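Local atomic coordinates of sterol regulatory element-binding protein cleavage-activating protein (Schizosaccharomyces pombe, PDB entry 4YHC), a protein that acts as an escort protein required for processing of the transcription factor precursor Sre1 when sterol or oxygen is low, this chain being its WD40 domain. Residues F20-V25 with K425-Y430; L109-H114 with Q150-T155; E253-F258 with I314-D319. The protein carries 9 engineered substitutions. One frame throughout, in Å; residues are numbered along the deposited sequence.

Overall arrangement
All three contacts lie where one beta-sheet of the WD40 domain packs on another, and none shares a strand with another. Interaction 1 joins segments 400 residues apart, strand 20-24 and strand 421-432, so it brings the two ends of the chain together and spans the other two contacts in sequence. Interaction 2, between strands 106-112 and 148-156, closes before interaction 3, between strands 253-259 and 311-317, the latter in a mixed sheet, begins. The centres are about 42 Å (1 and 2), about 41 Å (1 and 3) and about 36 Å (2 and 3) apart, with interactions 1 and 3 on opposite sides of the chain's centre. Sheet-to-sheet packing thus recurs at well separated places.

Interaction 1. Residues F20-V25 with K425-Y430; sequences FRIEPV and KSLKMY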
loop_
_atom_site.group_PDB
_atom_site.type_symbol
_atom_site.label_atom_id
_atom_site.label_comp_id
_atom_site.label_asym_id
_atom_site.label_seq_id
_atom_site.Cartn_x
_atom_site.Cartn_y
_atom_site.Cartn_z
ATOM N N PHE A 20 -10.467 -19.077 7.201
ATOM C CA PHE A 20 -9.392 -18.904 6.205
ATOM C C PHE A 20 -9.904 -19.144 4.789
ATOM O O PHE A 20 -10.299 -20.267 4.392
ATOM C CB PHE A 20 -8.204 -19.860 6.562
ATOM C CG PHE A 20 -7.015 -19.748 5.634
ATOM C CD1 PHE A 20 -6.722 -18.600 4.984
ATOM C CD2 PHE A 20 -6.172 -20.838 5.451
ATOM C CE1 PHE A 20 -5.604 -18.524 4.174
ATOM C CE2 PHE A 20 -5.100 -20.781 4.615
ATOM C CZ PHE A 20 -4.790 -19.603 3.973
ATOM N N ARG A 21 -9.928 -18.098 3.977
ATOM C CA ARG A 21 -10.693 -18.166 2.709
ATOM C C ARG A 21 -9.861 -17.742 1.529
ATOM O O ARG A 21 -9.067 -16.770 1.614
ATOM C CB ARG A 21 -11.915 -17.221 2.735
ATOM C CG ARG A 21 -13.019 -17.567 3.737
ATOM C CD ARG A 21 -13.818 -18.803 3.342
ATOM N NE ARG A 21 -14.548 -18.625 2.082
ATOM C CZ ARG A 21 -15.713 -18.007 1.934
ATOM N NH1 ARG A 21 -16.316 -17.443 2.965
ATOM N NH2 ARG A 21 -16.234 -17.887 0.718
ATOM N N ILE A 22 -10.122 -18.372 0.398
ATOM C CA ILE A 22 -9.611 -17.876 -0.891
ATOM C C ILE A 22 -10.707 -17.899 -1.878
ATOM O O ILE A 22 -11.440 -18.875 -1.931
ATOM C CB ILE A 22 -8.432 -18.698 -1.426
ATOM C CG1 ILE A 22 -8.118 -18.325 -2.851
ATOM C CG2 ILE A 22 -8.681 -20.177 -1.274
ATOM C CD1 ILE A 22 -6.741 -18.737 -3.359
ATOM N N GLU A 23 -10.877 -16.833 -2.644
ATOM C CA GLU A 23 -11.817 -16.849 -3.738
ATOM C C GLU A 23 -11.277 -16.006 -4.905
ATOM O O GLU A 23 -10.698 -14.946 -4.667
ATOM C CB GLU A 23 -13.191 -16.225 -3.329
ATOM C CG GLU A 23 -13.948 -16.888 -2.183
ATOM C CD GLU A 23 -14.536 -18.248 -2.541
ATOM O OE1 GLU A 23 -14.872 -18.987 -1.606
ATOM O OE2 GLU A 23 -14.638 -18.583 -3.734
ATOM N N PRO A 24 -11.590 -16.406 -6.162
ATOM C CA PRO A 24 -11.260 -15.673 -7.372
ATOM C C PRO A 24 -12.131 -14.456 -7.465
ATOM O O PRO A 24 -13.276 -14.517 -7.121
ATOM C CB PRO A 24 -11.623 -16.661 -8.502
ATOM C CG PRO A 24 -12.706 -17.512 -7.913
ATOM C CD PRO A 24 -12.299 -17.678 -6.466
ATOM N N VAL A 25 -11.612 -13.346 -7.938
ATOM C CA VAL A 25 -12.458 -12.186 -8.222
ATOM C C VAL A 25 -13.135 -12.552 -9.533
ATOM O O VAL A 25 -12.481 -13.080 -10.400
ATOM C CB VAL A 25 -11.604 -10.938 -8.437
ATOM C CG1 VAL A 25 -12.377 -9.876 -9.177
ATOM C CG2 VAL A 25 -11.064 -10.418 -7.102
ATOM N N LYS A 425 -3.724 -24.520 3.193
ATOM C CA LYS A 425 -4.733 -25.260 2.495
ATOM C C LYS A 425 -4.125 -25.613 1.143
ATOM O O LYS A 425 -3.416 -24.806 0.497
ATOM C CB LYS A 425 -6.048 -24.466 2.304
ATOM C CG LYS A 425 -6.796 -24.149 3.598
ATOM C CD LYS A 425 -8.209 -23.663 3.386
ATOM C CE LYS A 425 -8.946 -23.572 4.746
ATOM N NZ LYS A 425 -10.339 -23.126 4.558
ATOM N N SER A 426 -4.357 -26.854 0.753
ATOM C CA SER A 426 -3.977 -27.368 -0.556
ATOM C C SER A 426 -5.134 -27.091 -1.547
ATOM O O SER A 426 -6.311 -27.349 -1.241
ATOM C CB SER A 426 -3.668 -28.881 -0.371
ATOM O OG SER A 426 -3.167 -29.449 -1.551
ATOM N N LEU A 427 -4.820 -26.546 -2.709
ATOM C CA LEU A 427 -5.840 -26.113 -3.654
ATOM C C LEU A 427 -5.485 -26.755 -4.959
ATOM O O LEU A 427 -4.462 -26.396 -5.586
ATOM C CB LEU A 427 -5.835 -24.601 -3.810
ATOM C CG LEU A 427 -6.946 -24.029 -4.681
ATOM C CD1 LEU A 427 -6.929 -22.490 -4.650
ATOM C CD2 LEU A 427 -6.824 -24.433 -6.101
ATOM N N LYS A 428 -6.299 -27.718 -5.396
ATOM C CA LYS A 428 -6.047 -28.373 -6.682
ATOM C C LYS A 428 -6.938 -27.788 -7.753
ATOM O O LYS A 428 -8.151 -27.763 -7.580
ATOM C CB LYS A 428 -6.299 -29.876 -6.582
ATOM C CG LYS A 428 -6.099 -30.563 -7.902
ATOM C CD LYS A 428 -6.633 -32.002 -7.919
ATOM C CE LYS A 428 -5.641 -33.049 -7.414
ATOM N NZ LYS A 428 -5.802 -34.371 -8.139
ATOM N N MET A 429 -6.352 -27.358 -8.860
ATOM C CA MET A 429 -7.079 -26.730 -9.963
ATOM C C MET A 429 -7.036 -27.666 -11.178
ATOM O O MET A 429 -5.937 -27.947 -11.740
ATOM C CB MET A 429 -6.438 -25.390 -10.377
ATOM C CG MET A 429 -6.419 -24.298 -9.283
ATOM S SD MET A 429 -5.770 -22.734 -9.965
ATOM C CE MET A 429 -5.783 -21.655 -8.556
ATOM N N TYR A 430 -8.215 -28.150 -11.552
ATOM C CA TYR A 430 -8.343 -29.111 -12.650
ATOM C C TYR A 430 -8.544 -28.352 -13.928
ATOM O O TYR A 430 -9.432 -27.551 -14.023
ATOM C CB TYR A 430 -9.533 -30.044 -12.415
ATOM C CG TYR A 430 -9.553 -31.096 -13.463
ATOM C CD1 TYR A 430 -8.688 -32.172 -13.386
ATOM C CD2 TYR A 430 -10.357 -30.976 -14.574
ATOM C CE1 TYR A 430 -8.677 -33.145 -14.361
ATOM C CE2 TYR A 430 -10.362 -31.947 -15.567
ATOM C CZ TYR A 430 -9.519 -33.030 -15.448
ATOM O OH TYR A 430 -9.494 -33.992 -16.419
#
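Lys425 lays its aliphatic chain along the ring of Phe20 and ends on that residue's backbone. Its CG lies 3.8 Å from Phe20 CD2, meeting the ring obliquely, while the two side chains slide past each other in opposite directions. Beyond CG the lysine is fully extended, which carries NZ to 2.9 Å from Phe20 O; the donor stays in the carbonyl plane, with a C=O...N angle of 152°. Two residues further along each strand, Ile22 CD1 touches Leu427 CD1 at 4.0 Å, these two side chains crossing at about a right angle. Leu427 points CG anti to its backbone N (chi1 -175°), and this sends its methyl toward the isoleucine. The ammonium has further partners in the N-terminal part of the chain, a salt bridge to Asp12 and a hydrogen bond to the Glu17 carbonyl, so it ties strand 421-432 to the residues leading into strand 20-24. With an alanine in place of Lys425, the Asp12 carboxylate is likely to lose its mate and the Phe20 ring the aliphatic chain beside CD2 and CE2. Further out, Phe20 also packs on Met414 of strand 406-416, in the sheet of Lys425, and on Val460 and Tyr462 of strand 456-462, in its own sheet. Arg21 points away and pairs with Glu23 of its strand, NH2 to OE1 at 2.9 Å. Backbone hydrogen bonds from Arg21 and Glu23 to Gly461 and Leu459 make this N-terminal strand the outer edge of a sheet built otherwise from the C-terminal end, the velcro closure characteristic of WD40 beta-propellers.

Interaction 2. Residues L109-H114 with Q150-T155; sequences LQHSYH and QVFSLT
Phe152 sets its ring obliquely against the imidazole of His111, with CE2 4.5 Å from His111 CD2, a loose contact between two flat groups and not a stack. Two residues along strand 148-156, Leu154 meets Leu109 methyl to methyl, CD1 to CD1 at 4.3 Å. Gln150 completes this alternating row at the other end and makes the polar part of the contact. Its CG is anti to the carbonyl carbon (chi1 -51°) and the chain runs on extended, bringing the amide up to the backbone of His114. There NE2 gives a weak hydrogen bond to His114 O, 3.4 Å long though fairly straight at 163°. The other end of the amide works through a water, which donates to Gln150 OE1 at 3.0 Å and accepts from His114 N at 3.1 Å. Both backbone groups of His114 are therefore tied to one amide, whose orientation is consistent with NE2 and OE1 each having a partner. The His114 ring itself leads away from the contact and is poorly ordered. NE2 also has a weak bond to Glu144, and Val142 lies against Phe152 while Trp125 backs Leu154. On the other side, Tyr113 turns its ring edge-to-face with Phe92 and hydrogen-bonds Ser93 O. The two segments run nearly antiparallel, 169° apart, yet belong to different sheets: the outer strand of one packs by side chains on an inner strand of the next, as between adjacent blades of a WD40 propeller, strand 106-112 ending the predicted WD 2 repeat and strand 148-156 lying in WD 3.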
loop_
_atom_site.group_PDB
_atom_site.type_symbol
_atom_site.label_atom_id
_atom_site.label_comp_id
_atom_site.label_asym_id
_atom_site.label_seq_id
_atom_site.Cartn_x
_atom_site.Cartn_y
_atom_site.Cartn_z
ATOM N N LEU A 109 -12.864 14.563 -17.149
ATOM C CA LEU A 109 -11.881 15.539 -17.593
ATOM C C LEU A 109 -10.770 14.840 -18.327
ATOM O O LEU A 109 -10.420 13.667 -18.033
ATOM C CB LEU A 109 -11.369 16.349 -16.390
ATOM C CG LEU A 109 -10.234 17.341 -16.574
ATOM C CD1 LEU A 109 -10.328 18.426 -15.536
ATOM C CD2 LEU A 109 -8.872 16.684 -16.449
ATOM N N GLN A 110 -10.257 15.550 -19.318
ATOM C CA GLN A 110 -9.088 15.146 -20.066
ATOM C C GLN A 110 -8.195 16.357 -20.210
ATOM O O GLN A 110 -8.688 17.419 -20.529
ATOM C CB GLN A 110 -9.516 14.613 -21.401
ATOM C CG GLN A 110 -8.390 14.226 -22.324
ATOM C CD GLN A 110 -8.921 13.689 -23.633
ATOM O OE1 GLN A 110 -10.015 13.189 -23.670
ATOM N NE2 GLN A 110 -8.130 13.758 -24.691
ATOM N N HIS A 111 -6.881 16.190 -20.030
ATOM C CA HIS A 111 -5.951 17.315 -19.942
ATOM C C HIS A 111 -4.587 16.904 -20.415
ATOM O O HIS A 111 -4.068 15.875 -19.950
ATOM C CB HIS A 111 -5.821 17.817 -18.506
ATOM C CG HIS A 111 -5.070 19.102 -18.390
ATOM N ND1 HIS A 111 -5.678 20.329 -18.551
ATOM C CD2 HIS A 111 -3.764 19.356 -18.116
ATOM C CE1 HIS A 111 -4.778 21.287 -18.383
ATOM N NE2 HIS A 111 -3.606 20.719 -18.131
ATOM N N SER A 112 -3.972 17.701 -21.311
ATOM C CA SER A 112 -2.691 17.283 -21.854
ATOM C C SER A 112 -1.522 17.819 -21.018
ATOM O O SER A 112 -1.649 18.852 -20.397
ATOM C CB SER A 112 -2.616 17.619 -23.319
ATOM O OG SER A 112 -3.612 16.845 -23.958
ATOM N N TYR A 113 -0.425 17.066 -20.920
ATOM C CA TYR A 113 0.550 17.342 -19.865
ATOM C C TYR A 113 1.910 16.959 -20.386
ATOM O O TYR A 113 2.019 16.036 -21.204
ATOM C CB TYR A 113 0.172 16.620 -18.523
ATOM C CG TYR A 113 0.607 15.176 -18.471
ATOM C CD1 TYR A 113 -0.165 14.159 -19.036
ATOM C CD2 TYR A 113 1.801 14.836 -17.883
ATOM C CE1 TYR A 113 0.270 12.871 -19.067
ATOM C CE2 TYR A 113 2.222 13.559 -17.888
ATOM C CZ TYR A 113 1.473 12.579 -18.495
ATOM O OH TYR A 113 1.967 11.279 -18.478
ATOM N N HIS A 114 2.936 17.697 -19.952
ATOM C CA HIS A 114 4.333 17.402 -20.331
ATOM C C HIS A 114 4.908 16.294 -19.403
ATOM O O HIS A 114 4.715 16.300 -18.182
ATOM C CB HIS A 114 5.227 18.683 -20.356
ATOM C CG HIS A 114 5.078 19.531 -21.603
ATOM N ND1 HIS A 114 5.443 19.095 -22.863
ATOM C CD2 HIS A 114 4.614 20.798 -21.775
ATOM C CE1 HIS A 114 5.206 20.045 -23.751
ATOM N NE2 HIS A 114 4.706 21.090 -23.118
ATOM N N GLN A 150 5.250 18.041 -10.169
ATOM C CA GLN A 150 4.169 18.935 -10.567
ATOM C C GLN A 150 2.955 18.757 -9.694
ATOM O O GLN A 150 2.524 17.617 -9.365
ATOM C CB GLN A 150 3.770 18.700 -12.020
ATOM C CG GLN A 150 4.946 18.711 -12.979
ATOM C CD GLN A 150 4.566 18.434 -14.400
ATOM O OE1 GLN A 150 3.548 18.900 -14.875
ATOM N NE2 GLN A 150 5.405 17.680 -15.105
ATOM N N VAL A 151 2.356 19.874 -9.316
ATOM C CA VAL A 151 1.105 19.797 -8.559
ATOM C C VAL A 151 -0.022 20.576 -9.170
ATOM O O VAL A 151 0.117 21.742 -9.507
ATOM C CB VAL A 151 1.259 20.028 -7.039
ATOM C CG1 VAL A 151 2.689 20.327 -6.636
ATOM C CG2 VAL A 151 0.225 20.963 -6.479
ATOM N N PHE A 152 -1.109 19.836 -9.396
ATOM C CA PHE A 152 -2.262 20.300 -10.106
ATOM C C PHE A 152 -3.371 20.493 -9.127
ATOM O O PHE A 152 -3.550 19.716 -8.207
ATOM C CB PHE A 152 -2.710 19.309 -11.120
ATOM C CG PHE A 152 -1.762 19.122 -12.272
ATOM C CD1 PHE A 152 -0.789 18.167 -12.237
ATOM C CD2 PHE A 152 -1.933 19.840 -13.455
ATOM C CE1 PHE A 152 0.064 17.960 -13.306
ATOM C CE2 PHE A 152 -1.114 19.616 -14.537
ATOM C CZ PHE A 152 -0.112 18.678 -14.473
ATOM N N SER A 153 -4.107 21.577 -9.292
ATOM C CA SER A 153 -5.326 21.765 -8.505
ATOM C C SER A 153 -6.462 21.256 -9.358
ATOM O O SER A 153 -6.605 21.631 -10.536
ATOM C CB SER A 153 -5.567 23.242 -8.152
ATOM O OG SER A 153 -6.792 23.339 -7.463
ATOM N N LEU A 154 -7.231 20.359 -8.757
ATOM C CA LEU A 154 -8.305 19.672 -9.439
ATOM C C LEU A 154 -9.567 19.955 -8.680
ATOM O O LEU A 154 -9.653 19.629 -7.499
ATOM C CB LEU A 154 -8.004 18.163 -9.470
ATOM C CG LEU A 154 -9.056 17.231 -10.019
ATOM C CD1 LEU A 154 -9.439 17.563 -11.468
ATOM C CD2 LEU A 154 -8.536 15.805 -9.901
ATOM N N THR A 155 -10.547 20.545 -9.347
ATOM C CA THR A 155 -11.864 20.706 -8.741
ATOM C C THR A 155 -12.870 19.839 -9.444
ATOM O O THR A 155 -12.953 19.824 -10.668
ATOM C CB THR A 155 -12.378 22.166 -8.756
ATOM O OG1 THR A 155 -11.472 22.986 -8.033
ATOM C CG2 THR A 155 -13.700 22.256 -8.028
HETATM O O HOH W 1 2.468 19.604 -17.529
#

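Interaction 3. Residues E253-F258 with I314-D319; sequences ELLHSF and ILNKWD
Leu255 and Asn316 come within 7.7 Å of each other CA to CA, and each sits in a classic beta bulge: Leu255 and His256 both face Met246, while Leu315 and Asn316 both face Phe282. No hydrogen bond crosses between the two segments; Leu255 makes the close approaches. Leu255 places its CG anti to the carbonyl carbon (chi1 -62°), from where CD1 reaches the backbone oxygen of Leu315 at 3.5 Å and the other methyl, CD2, lies 3.9 Å from Asn316 OD1. The leucine and the asparagine cross at about a right angle. The amide is buried beside these methyls, but its polar atoms are occupied. OD1 accepts a weak bond from the Lys317 backbone N, 2.8 Å away and bent to 141°, while ND2 donates to Ala233 O and to Asp248 OD1. The ND2 bonds tie the amide to the side of strand 253-259, while OD1 stays with its own strand; together they would limit its rotation. Leu315 lies against Met246, Val284 and Ile287, so its side chain packs between residues of both sheets. Further along the strand, His256 CD2 stands 3.6 Å above the centre of the Phe258 ring, and Phe258 in turn meets Phe289 edge-to-face. The bulged edge strand 253-259 of one four-stranded sheet is thereby joined to strand 311-317 of the neighbouring mixed sheet through Leu255 set against polar atoms, Leu315 packed on Met246, and the asparagine's hydrogen bonds, an interface between successive sheets such as holds the blades of a beta-propeller together.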
loop_
_atom_site.group_PDB
_atom_site.type_symbol
_atom_site.label_atom_id
_atom_site.label_comp_id
_atom_site.label_asym_id
_atom_site.label_seq_id
_atom_site.Cartn_x
_atom_site.Cartn_y
_atom_site.Cartn_z
ATOM N N GLU A 253 11.706 15.103 14.319
ATOM C CA GLU A 253 12.285 14.486 15.494
ATOM C C GLU A 253 12.450 12.998 15.255
ATOM O O GLU A 253 11.497 12.311 14.900
ATOM C CB GLU A 253 11.389 14.723 16.705
ATOM C CG GLU A 253 12.034 14.369 18.030
ATOM C CD GLU A 253 12.104 15.554 18.969
ATOM O OE1 GLU A 253 12.374 15.346 20.168
ATOM O OE2 GLU A 253 11.889 16.690 18.502
ATOM N N LEU A 254 13.666 12.503 15.447
ATOM C CA LEU A 254 13.914 11.108 15.346
ATOM C C LEU A 254 13.301 10.415 16.536
ATOM O O LEU A 254 13.656 10.678 17.664
ATOM C CB LEU A 254 15.411 10.815 15.274
ATOM C CG LEU A 254 15.733 9.304 15.250
ATOM C CD1 LEU A 254 15.116 8.590 14.033
ATOM C CD2 LEU A 254 17.230 9.055 15.278
ATOM N N LEU A 255 12.389 9.475 16.330
ATOM C CA LEU A 255 11.746 8.837 17.461
ATOM C C LEU A 255 12.378 7.516 17.921
ATOM O O LEU A 255 12.328 7.163 19.101
ATOM C CB LEU A 255 10.279 8.532 17.068
ATOM C CG LEU A 255 9.394 9.733 16.724
ATOM C CD1 LEU A 255 8.246 9.365 15.795
ATOM C CD2 LEU A 255 8.773 10.211 18.001
ATOM N N HIS A 256 12.847 6.702 16.944
ATOM C CA HIS A 256 13.541 5.461 17.246
ATOM C C HIS A 256 14.264 4.980 16.014
ATOM O O HIS A 256 13.823 5.289 14.904
ATOM C CB HIS A 256 12.542 4.421 17.630
ATOM C CG HIS A 256 13.123 3.153 18.138
ATOM N ND1 HIS A 256 13.857 3.088 19.302
ATOM C CD2 HIS A 256 12.995 1.878 17.702
ATOM C CE1 HIS A 256 14.153 1.835 19.560
ATOM N NE2 HIS A 256 13.643 1.081 18.594
ATOM N N SER A 257 15.325 4.187 16.228
ATOM C CA SER A 257 16.013 3.462 15.181
ATOM C C SER A 257 15.848 2.035 15.487
ATOM O O SER A 257 16.161 1.585 16.591
ATOM C CB SER A 257 17.490 3.827 15.117
ATOM O OG SER A 257 17.531 5.188 14.753
ATOM N N PHE A 258 15.218 1.329 14.566
ATOM C CA PHE A 258 15.037 -0.098 14.687
ATOM C C PHE A 258 16.301 -0.719 14.090
ATOM O O PHE A 258 16.851 -0.161 13.190
ATOM C CB PHE A 258 13.796 -0.587 13.883
ATOM C CG PHE A 258 12.459 -0.102 14.446
ATOM C CD1 PHE A 258 12.007 1.160 14.186
ATOM C CD2 PHE A 258 11.691 -0.920 15.219
ATOM C CE1 PHE A 258 10.771 1.605 14.663
ATOM C CE2 PHE A 258 10.449 -0.502 15.677
ATOM C CZ PHE A 258 10.017 0.773 15.429
ATOM N N ILE A 314 3.312 3.793 21.966
ATOM C CA ILE A 314 3.078 5.115 21.521
ATOM C C ILE A 314 4.052 5.407 20.401
ATOM O O ILE A 314 5.233 5.567 20.681
ATOM C CB ILE A 314 3.284 6.139 22.670
ATOM C CG1 ILE A 314 2.231 5.968 23.741
ATOM C CG2 ILE A 314 3.315 7.564 22.147
ATOM C CD1 ILE A 314 2.627 6.614 25.067
ATOM N N LEU A 315 3.539 5.496 19.140
ATOM C CA LEU A 315 4.324 5.785 17.967
ATOM C C LEU A 315 4.630 7.218 17.782
ATOM O O LEU A 315 5.626 7.539 17.200
ATOM C CB LEU A 315 3.599 5.395 16.662
ATOM C CG LEU A 315 3.662 4.024 16.042
ATOM C CD1 LEU A 315 3.104 4.128 14.597
ATOM C CD2 LEU A 315 5.065 3.443 16.137
ATOM N N ASN A 316 3.747 8.121 18.160
ATOM C CA ASN A 316 4.049 9.503 17.972
ATOM C C ASN A 316 3.128 10.342 18.888
ATOM O O ASN A 316 2.190 9.799 19.464
ATOM C CB ASN A 316 3.906 9.921 16.501
ATOM C CG ASN A 316 4.575 11.230 16.194
ATOM O OD1 ASN A 316 5.311 11.789 17.040
ATOM N ND2 ASN A 316 4.334 11.754 14.981
ATOM N N LYS A 317 3.465 11.607 19.075
ATOM C CA LYS A 317 2.651 12.466 19.946
ATOM C C LYS A 317 2.494 13.773 19.245
ATOM O O LYS A 317 3.429 14.220 18.606
ATOM C CB LYS A 317 3.286 12.683 21.341
ATOM C CG LYS A 317 3.466 11.421 22.149
ATOM C CD LYS A 317 3.538 11.624 23.643
ATOM C CE LYS A 317 4.917 12.019 24.099
ATOM N NZ LYS A 317 4.903 12.607 25.492
ATOM N N TRP A 318 1.328 14.397 19.415
ATOM C CA TRP A 318 1.048 15.684 18.882
ATOM C C TRP A 318 2.079 16.733 19.358
ATOM O O TRP A 318 2.599 17.540 18.551
ATOM C CB TRP A 318 -0.373 16.088 19.325
ATOM C CG TRP A 318 -0.931 17.219 18.544
ATOM C CD1 TRP A 318 -0.899 18.554 18.881
ATOM C CD2 TRP A 318 -1.574 17.148 17.270
ATOM N NE1 TRP A 318 -1.507 19.278 17.927
ATOM C CE2 TRP A 318 -1.908 18.466 16.907
ATOM C CE3 TRP A 318 -1.875 16.103 16.378
ATOM C CZ2 TRP A 318 -2.519 18.773 15.683
ATOM C CZ3 TRP A 318 -2.506 16.395 15.197
ATOM C CH2 TRP A 318 -2.825 17.721 14.850
ATOM N N ASP A 319 2.386 16.643 20.653
ATOM C CA ASP A 319 3.255 17.518 21.404
ATOM C C ASP A 319 4.166 16.587 22.148
ATOM O O ASP A 319 3.689 15.658 22.805
ATOM C CB ASP A 319 2.466 18.290 22.503
ATOM C CG ASP A 319 1.534 19.335 21.932
ATOM O OD1 ASP A 319 1.999 20.225 21.189
ATOM O OD2 ASP A 319 0.315 19.252 22.240
#